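Local coordinates for apical membrane antigen 1 (Babesia divergens, PDB 4APM), which probably takes part in host-cell invasion at the moving junction, as a calcium-binding membrane antigen whose relatives in other apicomplexan parasites bind the RON2 protein, at residues P333-G341 against F359-I369; F19-I29 against S309-A317. One frame throughout, in Å; residues are numbered along the deposited sequence.

Contact 1: P333-G341 against F359-I369; sequences PNCLIIDAG and FPCDIVTNGYI
I338 lays its CB over one face of the F359 ring, 4.0 Å from the ring centroid and only 17° off the ring normal, a CH-pi contact. P360 CD lies over the opposite face, toward the ring's margin. F359 reaches the strand because its CG is anti to the backbone N (chi1 -171°), and CE2 also comes within 3.7 Å of L336 CB, approaching obliquely. L390 touches both I338 and F359 from outside the two segments. This tight cluster continues at I337. Its CG1 packs 3.8 Å from G367 CA, where the glycine brings no side chain to stand in the way, and lies 3.4 Å from Y368 O. The CG2 branch turns to I369 CG2 at 3.7 Å, the two side chains crossing at about a right angle.

The contact is looser at its two ends. Beyond I337, the partly exposed D339 puts OD1 4.1 Å from I369 CG2. On the T365 side, water 1 links the two segments: it donates to L336 O and is hydrogen-bonded to T365 OG1, at 2.6 Å each, while W12 NE1 also bonds to OG1. Strand 335-339 is an edge strand paired with strand 225-231; strand 367-368 belongs to the same mixed sheet but is not its neighbour there. Disulfides C335-C235 and C361-C409 tie the segments to other parts of the chain. With no direct hydrogen bond between them, the two are held by apolar and CH-pi packing, plus one water that satisfies a strand carbonyl.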
ATOM      1  N   PRO A 333      -8.348   2.540  -9.228  1.00 33.48           N
ATOM      2  CA  PRO A 333      -9.722   2.108  -8.955  1.00 32.34           C
ATOM      3  C   PRO A 333     -10.572   3.283  -8.480  1.00 36.58           C
ATOM      4  O   PRO A 333     -10.049   4.200  -7.817  1.00 34.23           O
ATOM      5  CB  PRO A 333      -9.556   1.104  -7.811  1.00 33.43           C
ATOM      6  CG  PRO A 333      -8.103   0.750  -7.791  1.00 34.05           C
ATOM      7  CD  PRO A 333      -7.378   1.956  -8.289  1.00 32.66           C
ATOM      8  N   ASN A 334     -11.862   3.262  -8.813  1.00 33.95           N
ATOM      9  CA  ASN A 334     -12.809   4.257  -8.280  1.00 35.40           C
ATOM     10  C   ASN A 334     -14.146   3.648  -7.827  1.00 37.43           C
ATOM     11  O   ASN A 334     -15.077   4.376  -7.462  1.00 34.05           O
ATOM     12  CB  ASN A 334     -13.023   5.443  -9.258  1.00 33.44           C
ATOM     13  CG  ASN A 334     -13.755   5.039 -10.537  1.00 36.24           C
ATOM     14  OD1 ASN A 334     -14.516   4.071 -10.551  1.00 35.16           O
ATOM     15  ND2 ASN A 334     -13.523   5.788 -11.621  1.00 37.09           N
ATOM     16  N   CYS A 335     -14.204   2.313  -7.789  1.00 36.60           N
ATOM     17  CA  CYS A 335     -15.277   1.592  -7.081  1.00 36.01           C
ATOM     18  C   CYS A 335     -14.859   0.155  -6.757  1.00 37.62           C
ATOM     19  O   CYS A 335     -13.817  -0.334  -7.230  1.00 38.79           O
ATOM     20  CB  CYS A 335     -16.532   1.562  -7.940  1.00 38.67           C
ATOM     21  SG  CYS A 335     -16.213   0.742  -9.514  1.00 41.60           S
ATOM     22  N   LEU A 336     -15.687  -0.527  -5.973  1.00 33.13           N
ATOM     23  CA  LEU A 336     -15.432  -1.911  -5.591  1.00 33.65           C
ATOM     24  C   LEU A 336     -16.630  -2.782  -6.019  1.00 35.50           C
ATOM     25  O   LEU A 336     -17.746  -2.289  -6.110  1.00 33.09           O
ATOM     26  CB  LEU A 336     -15.211  -2.017  -4.072  1.00 30.53           C
ATOM     27  CG  LEU A 336     -14.106  -1.188  -3.399  1.00 31.26           C
ATOM     28  CD1 LEU A 336     -14.055  -1.483  -1.909  1.00 27.77           C
ATOM     29  CD2 LEU A 336     -12.742  -1.423  -4.031  1.00 24.77           C
ATOM     30  N   ILE A 337     -16.362  -4.050  -6.328  1.00 31.94           N
ATOM     31  CA  ILE A 337     -17.371  -5.067  -6.570  1.00 32.83           C
ATOM     32  C   ILE A 337     -17.326  -6.034  -5.378  1.00 36.01           C
ATOM     33  O   ILE A 337     -16.235  -6.434  -4.953  1.00 33.77           O
ATOM     34  CB  ILE A 337     -17.013  -5.865  -7.839  1.00 37.59           C
ATOM     35  CG1 ILE A 337     -17.069  -4.979  -9.069  1.00 36.80           C
ATOM     36  CG2 ILE A 337     -17.863  -7.123  -7.977  1.00 37.47           C
ATOM     37  CD1 ILE A 337     -15.708  -4.492  -9.519  1.00 43.48           C
ATOM     38  N   ILE A 338     -18.475  -6.389  -4.803  1.00 32.22           N
ATOM     39  CA  ILE A 338     -18.422  -7.343  -3.709  1.00 35.24           C
ATOM     40  C   ILE A 338     -18.254  -8.768  -4.239  1.00 36.68           C
ATOM     41  O   ILE A 338     -18.782  -9.119  -5.304  1.00 38.08           O
ATOM     42  CB  ILE A 338     -19.587  -7.214  -2.683  1.00 39.81           C
ATOM     43  CG1 ILE A 338     -19.267  -8.035  -1.429  1.00 41.73           C
ATOM     44  CG2 ILE A 338     -20.917  -7.671  -3.272  1.00 39.32           C
ATOM     45  CD1 ILE A 338     -20.446  -8.249  -0.506  1.00 50.27           C
ATOM     46  N   ASP A 339     -17.435  -9.546  -3.543  1.00 36.30           N
ATOM     47  CA  ASP A 339     -17.145 -10.914  -3.933  1.00 37.45           C
ATOM     48  C   ASP A 339     -16.444 -11.634  -2.780  1.00 37.53           C
ATOM     49  O   ASP A 339     -15.335 -11.278  -2.421  1.00 41.71           O
ATOM     50  CB  ASP A 339     -16.275 -10.943  -5.197  1.00 37.72           C
ATOM     51  CG  ASP A 339     -15.964 -12.349  -5.652  1.00 47.35           C
ATOM     52  OD1 ASP A 339     -16.916 -13.095  -5.980  1.00 50.08           O
ATOM     53  OD2 ASP A 339     -14.772 -12.725  -5.656  1.00 56.20           O
ATOM     54  N   ALA A 340     -17.119 -12.612  -2.174  1.00 34.72           N
ATOM     55  CA  ALA A 340     -16.599 -13.317  -1.000  1.00 33.60           C
ATOM     56  C   ALA A 340     -15.255 -13.955  -1.270  1.00 34.93           C
ATOM     57  O   ALA A 340     -15.071 -14.594  -2.299  1.00 34.81           O
ATOM     58  CB  ALA A 340     -17.592 -14.382  -0.538  1.00 39.37           C
ATOM     59  N   GLY A 341     -14.335 -13.823  -0.315  1.00 33.96           N
ATOM     60  CA  GLY A 341     -13.004 -14.409  -0.425  1.00 31.67           C
ATOM     61  C   GLY A 341     -11.970 -13.577  -1.178  1.00 35.19           C
ATOM     62  O   GLY A 341     -10.779 -13.910  -1.179  1.00 34.41           O
ATOM     63  N   PHE A 359     -15.692  -4.941   3.674  1.00 38.31           N
ATOM     64  CA  PHE A 359     -16.370  -4.253   2.551  1.00 37.50           C
ATOM     65  C   PHE A 359     -17.358  -3.207   3.108  1.00 42.76           C
ATOM     66  O   PHE A 359     -17.956  -3.433   4.164  1.00 44.01           O
ATOM     67  CB  PHE A 359     -17.106  -5.278   1.656  1.00 33.30           C
ATOM     68  CG  PHE A 359     -17.645  -4.688   0.378  1.00 29.15           C
ATOM     69  CD1 PHE A 359     -18.787  -3.923   0.391  1.00 30.93           C
ATOM     70  CD2 PHE A 359     -16.940  -4.806  -0.806  1.00 29.97           C
ATOM     71  CE1 PHE A 359     -19.246  -3.316  -0.756  1.00 32.10           C
ATOM     72  CE2 PHE A 359     -17.383  -4.197  -1.962  1.00 33.09           C
ATOM     73  CZ  PHE A 359     -18.550  -3.456  -1.940  1.00 35.09           C
ATOM     74  N   PRO A 360     -17.471  -2.022   2.460  1.00 44.17           N
ATOM     75  CA  PRO A 360     -18.377  -1.036   3.070  1.00 42.79           C
ATOM     76  C   PRO A 360     -19.847  -1.255   2.666  1.00 43.09           C
ATOM     77  O   PRO A 360     -20.315  -0.704   1.667  1.00 38.40           O
ATOM     78  CB  PRO A 360     -17.841   0.305   2.551  1.00 40.87           C
ATOM     79  CG  PRO A 360     -17.197  -0.023   1.250  1.00 38.73           C
ATOM     80  CD  PRO A 360     -16.663  -1.432   1.373  1.00 40.96           C
ATOM     81  N   CYS A 361     -20.552  -2.056   3.465  1.00 43.91           N
ATOM     82  CA  CYS A 361     -21.899  -2.542   3.140  1.00 42.97           C
ATOM     83  C   CYS A 361     -22.870  -1.448   2.785  1.00 43.58           C
ATOM     84  O   CYS A 361     -23.807  -1.673   2.024  1.00 45.35           O
ATOM     85  CB  CYS A 361     -22.454  -3.339   4.305  1.00 41.93           C
ATOM     86  SG  CYS A 361     -21.221  -4.446   4.986  1.00 49.41           S
ATOM     87  N   ASP A 362     -22.646  -0.255   3.317  1.00 43.79           N
ATOM     88  CA  ASP A 362     -23.578   0.840   3.085  1.00 46.65           C
ATOM     89  C   ASP A 362     -23.487   1.470   1.692  1.00 47.09           C
ATOM     90  O   ASP A 362     -24.330   2.280   1.337  1.00 52.70           O
ATOM     91  CB  ASP A 362     -23.426   1.919   4.162  1.00 51.65           C
ATOM     92  CG  ASP A 362     -22.001   2.436   4.272  0.60 52.13           C
ATOM     93  OD1 ASP A 362     -21.058   1.612   4.252  0.60 51.75           O
ATOM     94  OD2 ASP A 362     -21.826   3.665   4.398  0.60 55.76           O
ATOM     95  N   ILE A 363     -22.453   1.147   0.920  1.00 47.79           N
ATOM     96  CA  ILE A 363     -22.296   1.760  -0.420  1.00 44.34           C
ATOM     97  C   ILE A 363     -22.687   0.745  -1.500  1.00 44.52           C
ATOM     98  O   ILE A 363     -22.020  -0.272  -1.687  1.00 45.73           O
ATOM     99  CB  ILE A 363     -20.860   2.297  -0.650  1.00 44.29           C
ATOM    100  CG1 ILE A 363     -20.524   3.409   0.350  1.00 47.00           C
ATOM    101  CG2 ILE A 363     -20.678   2.820  -2.070  1.00 42.66           C
ATOM    102  CD1 ILE A 363     -19.034   3.696   0.469  1.00 44.58           C
ATOM    103  N   VAL A 364     -23.819   0.984  -2.154  1.00 49.34           N
ATOM    104  CA  VAL A 364     -24.510  -0.084  -2.883  1.00 46.56           C
ATOM    105  C   VAL A 364     -24.547   0.226  -4.379  1.00 46.95           C
ATOM    106  O   VAL A 364     -24.969   1.304  -4.785  1.00 50.28           O
ATOM    107  CB  VAL A 364     -25.940  -0.347  -2.323  1.00 49.12           C
ATOM    108  CG1 VAL A 364     -26.583  -1.542  -3.014  1.00 50.36           C
ATOM    109  CG2 VAL A 364     -25.898  -0.593  -0.819  1.00 47.01           C
ATOM    110  N   THR A 365     -24.025  -0.700  -5.180  1.00 43.28           N
ATOM    111  CA  THR A 365     -23.982  -0.569  -6.642  1.00 44.27           C
ATOM    112  C   THR A 365     -23.964  -1.978  -7.249  1.00 41.80           C
ATOM    113  O   THR A 365     -23.645  -2.939  -6.569  1.00 42.64           O
ATOM    114  CB  THR A 365     -22.712   0.186  -7.132  1.00 49.08           C
ATOM    115  OG1 THR A 365     -21.536  -0.460  -6.625  1.00 46.47           O
ATOM    116  CG2 THR A 365     -22.725   1.644  -6.686  1.00 48.36           C
ATOM    117  N   ASN A 366     -24.315  -2.098  -8.523  1.00 44.09           N
ATOM    118  CA  ASN A 366     -24.156  -3.361  -9.238  1.00 45.34           C
ATOM    119  C   ASN A 366     -22.708  -3.564  -9.781  1.00 42.36           C
ATOM    120  O   ASN A 366     -22.146  -2.668 -10.418  1.00 36.70           O
ATOM    121  CB  ASN A 366     -25.186  -3.449 -10.379  1.00 46.88           C
ATOM    122  CG  ASN A 366     -25.029  -4.713 -11.211  1.00 45.68           C
ATOM    123  OD1 ASN A 366     -25.345  -5.810 -10.750  1.00 42.26           O
ATOM    124  ND2 ASN A 366     -24.465  -4.570 -12.410  1.00 44.40           N
ATOM    125  N   GLY A 367     -22.118  -4.733  -9.526  1.00 38.89           N
ATOM    126  CA  GLY A 367     -20.743  -4.990  -9.960  1.00 39.44           C
ATOM    127  C   GLY A 367     -20.584  -6.162 -10.915  1.00 43.77           C
ATOM    128  O   GLY A 367     -21.282  -7.177 -10.782  1.00 46.82           O
ATOM    129  N   TYR A 368     -19.669  -6.030 -11.879  1.00 40.81           N
ATOM    130  CA  TYR A 368     -19.174  -7.191 -12.627  1.00 41.10           C
ATOM    131  C   TYR A 368     -17.889  -7.708 -12.021  1.00 42.37           C
ATOM    132  O   TYR A 368     -16.930  -6.954 -11.893  1.00 41.26           O
ATOM    133  CB  TYR A 368     -18.957  -6.842 -14.097  1.00 43.40           C
ATOM    134  CG  TYR A 368     -20.239  -6.504 -14.795  1.00 47.18           C
ATOM    135  CD1 TYR A 368     -20.911  -5.315 -14.509  1.00 47.91           C
ATOM    136  CD2 TYR A 368     -20.849  -7.419 -15.655  1.00 49.86           C
ATOM    137  CE1 TYR A 368     -22.127  -5.018 -15.103  1.00 51.31           C
ATOM    138  CE2 TYR A 368     -22.052  -7.125 -16.271  1.00 53.65           C
ATOM    139  CZ  TYR A 368     -22.689  -5.920 -15.988  1.00 56.73           C
ATOM    140  OH  TYR A 368     -23.898  -5.626 -16.578  1.00 57.46           O
ATOM    141  N   ILE A 369     -17.878  -8.982 -11.617  1.00 40.17           N
ATOM    142  CA  ILE A 369     -16.678  -9.586 -11.033  1.00 40.96           C
ATOM    143  C   ILE A 369     -15.518  -9.791 -12.033  1.00 46.41           C
ATOM    144  O   ILE A 369     -14.347  -9.704 -11.653  1.00 44.14           O
ATOM    145  CB  ILE A 369     -16.971 -10.914 -10.293  1.00 44.15           C
ATOM    146  CG1 ILE A 369     -17.503 -11.980 -11.248  1.00 43.80           C
ATOM    147  CG2 ILE A 369     -17.898 -10.693  -9.104  1.00 40.26           C
ATOM    148  CD1 ILE A 369     -17.491 -13.375 -10.663  1.00 45.23           C
TER
HETATM  149  O   HOH W   1     -20.250  -2.724  -6.789  1.00 35.44           O

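Contact 2: F19-I29 against S309-A317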
ATOM      1  N   PHE A  19      -7.606   5.637  -2.661  1.00 24.70           N
ATOM      2  CA  PHE A  19      -7.003   4.609  -3.496  1.00 24.80           C
ATOM      3  C   PHE A  19      -6.296   5.256  -4.688  1.00 26.40           C
ATOM      4  O   PHE A  19      -5.505   4.627  -5.397  1.00 28.65           O
ATOM      5  CB  PHE A  19      -8.063   3.581  -3.915  1.00 24.23           C
ATOM      6  CG  PHE A  19      -8.517   2.701  -2.777  1.00 24.70           C
ATOM      7  CD1 PHE A  19      -7.753   1.600  -2.385  1.00 22.97           C
ATOM      8  CD2 PHE A  19      -9.626   3.051  -2.002  1.00 23.46           C
ATOM      9  CE1 PHE A  19      -8.084   0.860  -1.246  1.00 22.92           C
ATOM     10  CE2 PHE A  19     -10.001   2.274  -0.889  1.00 27.35           C
ATOM     11  CZ  PHE A  19      -9.225   1.179  -0.509  1.00 23.93           C
ATOM     12  N   ASP A  20      -6.554   6.539  -4.877  1.00 26.65           N
ATOM     13  CA  ASP A  20      -5.848   7.308  -5.871  1.00 28.04           C
ATOM     14  C   ASP A  20      -4.510   7.739  -5.272  1.00 28.26           C
ATOM     15  O   ASP A  20      -4.357   8.864  -4.749  1.00 27.28           O
ATOM     16  CB  ASP A  20      -6.691   8.506  -6.303  1.00 29.99           C
ATOM     17  CG  ASP A  20      -6.112   9.234  -7.510  1.00 33.43           C
ATOM     18  OD1 ASP A  20      -4.935   8.991  -7.883  1.00 29.93           O
ATOM     19  OD2 ASP A  20      -6.846  10.069  -8.068  1.00 38.58           O
ATOM     20  N   LEU A  21      -3.554   6.806  -5.324  1.00 27.10           N
ATOM     21  CA  LEU A  21      -2.249   6.970  -4.695  1.00 26.63           C
ATOM     22  C   LEU A  21      -1.385   8.124  -5.265  1.00 26.64           C
ATOM     23  O   LEU A  21      -0.542   8.678  -4.538  1.00 26.53           O
ATOM     24  CB  LEU A  21      -1.496   5.620  -4.694  1.00 25.13           C
ATOM     25  CG  LEU A  21      -2.042   4.660  -3.604  1.00 24.62           C
ATOM     26  CD1 LEU A  21      -1.584   3.236  -3.852  1.00 23.78           C
ATOM     27  CD2 LEU A  21      -1.575   5.104  -2.220  1.00 20.34           C
ATOM     28  N   ALA A  22      -1.621   8.523  -6.529  1.00 25.46           N
ATOM     29  CA  ALA A  22      -1.006   9.756  -7.065  1.00 27.07           C
ATOM     30  C   ALA A  22      -1.377  10.982  -6.210  1.00 27.72           C
ATOM     31  O   ALA A  22      -0.557  11.877  -6.008  1.00 28.50           O
ATOM     32  CB  ALA A  22      -1.397   9.989  -8.537  1.00 27.10           C
ATOM     33  N   LYS A  23      -2.622  11.030  -5.732  1.00 28.58           N
ATOM     34  CA  LYS A  23      -3.057  12.121  -4.834  1.00 30.96           C
ATOM     35  C   LYS A  23      -2.742  11.882  -3.361  1.00 30.52           C
ATOM     36  O   LYS A  23      -2.271  12.782  -2.705  1.00 29.96           O
ATOM     37  CB  LYS A  23      -4.553  12.396  -4.945  1.00 29.24           C
ATOM     38  CG  LYS A  23      -5.065  12.733  -6.328  1.00 36.23           C
ATOM     39  CD  LYS A  23      -6.468  13.326  -6.167  1.00 38.43           C
ATOM     40  CE  LYS A  23      -7.327  13.128  -7.400  1.00 48.63           C
ATOM     41  NZ  LYS A  23      -6.823  13.865  -8.589  1.00 48.80           N
ATOM     42  N   SER A  24      -3.143  10.725  -2.816  1.00 28.99           N
ATOM     43  CA  SER A  24      -3.023  10.485  -1.365  1.00 24.96           C
ATOM     44  C   SER A  24      -1.584  10.238  -0.900  1.00 26.39           C
ATOM     45  O   SER A  24      -1.227  10.596   0.225  1.00 27.48           O
ATOM     46  CB  SER A  24      -3.882   9.310  -0.959  1.00 25.15           C
ATOM     47  OG  SER A  24      -3.482   8.157  -1.658  1.00 21.86           O
ATOM     48  N   HIS A  25      -0.756   9.665  -1.777  1.00 23.80           N
ATOM     49  CA  HIS A  25       0.663   9.459  -1.496  1.00 23.17           C
ATOM     50  C   HIS A  25       1.559  10.395  -2.315  1.00 22.71           C
ATOM     51  O   HIS A  25       2.388  11.104  -1.765  1.00 23.47           O
ATOM     52  CB  HIS A  25       1.012   7.979  -1.759  1.00 21.70           C
ATOM     53  CG  HIS A  25       2.386   7.593  -1.326  1.00 19.87           C
ATOM     54  ND1 HIS A  25       3.321   7.132  -2.199  1.00 22.43           N
ATOM     55  CD2 HIS A  25       2.992   7.634  -0.078  1.00 18.20           C
ATOM     56  CE1 HIS A  25       4.455   6.869  -1.534  1.00 21.49           C
ATOM     57  NE2 HIS A  25       4.250   7.171  -0.227  1.00 22.62           N
ATOM     58  N   GLY A  26       1.429  10.362  -3.637  1.00 24.86           N
ATOM     59  CA  GLY A  26       2.015  11.385  -4.518  1.00 21.15           C
ATOM     60  C   GLY A  26       3.488  11.177  -4.854  1.00 26.73           C
ATOM     61  O   GLY A  26       4.101  11.995  -5.523  1.00 28.64           O
ATOM     62  N   SER A  27       4.060  10.058  -4.425  1.00 26.38           N
ATOM     63  CA  SER A  27       5.454   9.776  -4.736  1.00 24.18           C
ATOM     64  C   SER A  27       5.635   8.260  -4.955  1.00 23.77           C
ATOM     65  O   SER A  27       4.642   7.513  -5.071  1.00 20.69           O
ATOM     66  CB  SER A  27       6.350  10.304  -3.616  1.00 23.96           C
ATOM     67  OG  SER A  27       7.710  10.071  -3.920  1.00 34.16           O
ATOM     68  N   GLY A  28       6.878   7.816  -5.061  1.00 19.83           N
ATOM     69  CA  GLY A  28       7.148   6.414  -5.326  1.00 22.50           C
ATOM     70  C   GLY A  28       6.898   5.597  -4.065  1.00 23.67           C
ATOM     71  O   GLY A  28       6.873   6.151  -2.982  1.00 21.98           O
ATOM     72  N   ILE A  29       6.684   4.290  -4.221  1.00 23.40           N
ATOM     73  CA  ILE A  29       6.236   3.425  -3.118  1.00 23.73           C
ATOM     74  C   ILE A  29       7.296   2.350  -2.935  1.00 22.16           C
ATOM     75  O   ILE A  29       7.935   2.254  -1.895  1.00 22.94           O
ATOM     76  CB  ILE A  29       4.834   2.794  -3.427  1.00 21.39           C
ATOM     77  CG1 ILE A  29       3.791   3.925  -3.524  1.00 20.84           C
ATOM     78  CG2 ILE A  29       4.440   1.795  -2.337  1.00 20.59           C
ATOM     79  CD1 ILE A  29       2.429   3.509  -4.020  1.00 21.50           C
ATOM     80  N   SER A 309       8.029   9.091 -10.302  1.00 28.70           N
ATOM     81  CA  SER A 309       6.820   8.347 -10.667  1.00 26.59           C
ATOM     82  C   SER A 309       5.541   9.186 -10.461  1.00 25.91           C
ATOM     83  O   SER A 309       4.509   8.874 -11.016  1.00 27.02           O
ATOM     84  CB  SER A 309       6.736   7.072  -9.807  1.00 25.98           C
ATOM     85  OG  SER A 309       6.715   7.423  -8.420  1.00 28.75           O
ATOM     86  N   LYS A 310       5.614  10.229  -9.633  1.00 26.20           N
ATOM     87  CA  LYS A 310       4.419  10.923  -9.150  1.00 26.59           C
ATOM     88  C   LYS A 310       3.364   9.994  -8.507  1.00 29.85           C
ATOM     89  O   LYS A 310       2.177  10.335  -8.503  1.00 27.83           O
ATOM     90  CB  LYS A 310       3.741  11.684 -10.288  1.00 29.29           C
ATOM     91  CG  LYS A 310       4.684  12.473 -11.156  1.00 32.30           C
ATOM     92  CD  LYS A 310       5.372  13.535 -10.334  1.00 37.16           C
ATOM     93  CE  LYS A 310       4.451  14.720 -10.111  1.00 41.61           C
ATOM     94  NZ  LYS A 310       5.263  15.931  -9.803  1.00 42.53           N
ATOM     95  N   GLY A 311       3.775   8.819  -8.020  1.00 26.57           N
ATOM     96  CA  GLY A 311       2.827   7.847  -7.478  1.00 26.65           C
ATOM     97  C   GLY A 311       2.194   6.881  -8.467  1.00 25.83           C
ATOM     98  O   GLY A 311       1.240   6.182  -8.122  1.00 27.53           O
ATOM     99  N   VAL A 312       2.700   6.865  -9.701  1.00 26.14           N
ATOM    100  CA  VAL A 312       2.123   6.095 -10.797  1.00 24.98           C
ATOM    101  C   VAL A 312       2.859   4.784 -10.924  1.00 24.98           C
ATOM    102  O   VAL A 312       4.078   4.761 -10.897  1.00 27.50           O
ATOM    103  CB  VAL A 312       2.231   6.857 -12.145  1.00 27.47           C
ATOM    104  CG1 VAL A 312       1.797   5.970 -13.303  1.00 25.39           C
ATOM    105  CG2 VAL A 312       1.388   8.127 -12.109  1.00 26.22           C
ATOM    106  N   GLY A 313       2.109   3.691 -10.999  1.00 24.62           N
ATOM    107  CA  GLY A 313       2.676   2.348 -11.005  1.00 22.84           C
ATOM    108  C   GLY A 313       1.624   1.272 -10.802  1.00 25.21           C
ATOM    109  O   GLY A 313       0.417   1.554 -10.718  1.00 26.87           O
ATOM    110  N   MET A 314       2.039   0.016 -10.778  1.00 24.56           N
ATOM    111  CA  MET A 314       1.065  -1.027 -10.478  1.00 24.55           C
ATOM    112  C   MET A 314       0.878  -1.142  -8.980  1.00 23.18           C
ATOM    113  O   MET A 314       1.513  -1.985  -8.346  1.00 25.94           O
ATOM    114  CB  MET A 314       1.521  -2.350 -11.047  1.00 25.62           C
ATOM    115  CG  MET A 314       1.972  -2.224 -12.482  1.00 28.39           C
ATOM    116  SD  MET A 314       2.245  -3.848 -13.210  1.00 35.93           S
ATOM    117  CE  MET A 314       3.030  -3.357 -14.744  1.00 30.64           C
ATOM    118  N   ASN A 315      -0.042  -0.343  -8.440  1.00 21.68           N
ATOM    119  CA  ASN A 315      -0.142  -0.074  -6.998  1.00 22.64           C
ATOM    120  C   ASN A 315      -1.213  -0.855  -6.217  1.00 21.56           C
ATOM    121  O   ASN A 315      -1.395  -0.620  -5.024  1.00 23.15           O
ATOM    122  CB  ASN A 315      -0.378   1.429  -6.761  1.00 20.95           C
ATOM    123  CG  ASN A 315       0.750   2.297  -7.310  1.00 24.04           C
ATOM    124  OD1 ASN A 315       1.912   1.867  -7.366  1.00 22.46           O
ATOM    125  ND2 ASN A 315       0.424   3.558  -7.654  1.00 21.31           N
ATOM    126  N   TRP A 316      -1.970  -1.700  -6.911  1.00 21.80           N
ATOM    127  CA  TRP A 316      -3.174  -2.333  -6.350  1.00 21.98           C
ATOM    128  C   TRP A 316      -3.232  -3.723  -6.895  1.00 23.97           C
ATOM    129  O   TRP A 316      -2.722  -3.992  -8.008  1.00 22.56           O
ATOM    130  CB  TRP A 316      -4.453  -1.588  -6.768  1.00 23.62           C
ATOM    131  CG  TRP A 316      -4.391  -0.069  -6.748  1.00 23.30           C
ATOM    132  CD1 TRP A 316      -4.832   0.783  -5.732  1.00 24.93           C
ATOM    133  CD2 TRP A 316      -3.928   0.828  -7.824  1.00 22.87           C
ATOM    134  NE1 TRP A 316      -4.649   2.115  -6.094  1.00 26.03           N
ATOM    135  CE2 TRP A 316      -4.104   2.200  -7.329  1.00 22.97           C
ATOM    136  CE3 TRP A 316      -3.356   0.636  -9.076  1.00 28.44           C
ATOM    137  CZ2 TRP A 316      -3.776   3.304  -8.092  1.00 23.55           C
ATOM    138  CZ3 TRP A 316      -3.030   1.775  -9.848  1.00 26.52           C
ATOM    139  CH2 TRP A 316      -3.244   3.074  -9.362  1.00 24.08           C
ATOM    140  N   ALA A 317      -3.781  -4.639  -6.098  1.00 23.52           N
ATOM    141  CA  ALA A 317      -3.943  -6.036  -6.520  1.00 24.55           C
ATOM    142  C   ALA A 317      -5.207  -6.636  -5.922  1.00 25.89           C
ATOM    143  O   ALA A 317      -5.654  -6.224  -4.839  1.00 23.14           O
ATOM    144  CB  ALA A 317      -2.727  -6.870  -6.121  1.00 22.98           C
TER
HETATM  145  O   HOH W   2       1.193  12.809  -8.038  1.00 24.49           O
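N315 turns its side chain toward helix 21-24. CB touches L21 CD1 at 3.6 Å and lies over the centre of the neighbouring W316 ring. With CG anti to the carbonyl carbon (chi1 -60°), the amide passes the methyl end of I29, OD1 standing 3.8 Å from I29 CD1 while accepting a hydrogen bond from A261 N. At the tip, ND2 brushes L21 CB and donates to G311 O of its own segment (2.8 Å), tilted 33° from the carbonyl plane.

The indole next door makes the direct hydrogen bond of the contact: W316 NE1 to F19 O, 2.7 Å, with an N-H...O angle of 149°, on a lone pair of the carbonyl and close to the ring plane. Farther along, the type I' beta turn S309-V312, where S309 OG accepts from G311 N in an ST turn, fits against residues 22-28. G311 CA comes 3.0 Å from S27 O in a CA-H...O contact, and S309 OG, hydrogen-bonded to D263, rests by G28 CA. Where A22 and K310 are exposed to solvent, water 2 donates to A22 O and K310 O. The indole bond and this water are thus the polar links; the N315 amide braces its own loop, and CA-H...O and van der Waals contacts do the rest.

How the contacts relate
Contact 2 lies nearer the middle of the chain and contact 1 farther out, their centres about 21 Å apart, yet they touch: P333 CD packs 3.4 Å from W316 CE2. F227 of strand 225-231 touches P333 and L336 and also meets the W316 ring edge-to-face. Both are mostly buried; contact 1 has no exposed touching residue, whereas in contact 2 A22 and K310 are exposed to solvent. Contact 1 links parts of one mixed sheet close in sequence, and contact 2 brings an N-terminal helical segment to a turn and strand 280 residues later. Contact 1 has no direct hydrogen bond across it; contact 2 adds one, from an indole N-H, to mixed polar and apolar packing.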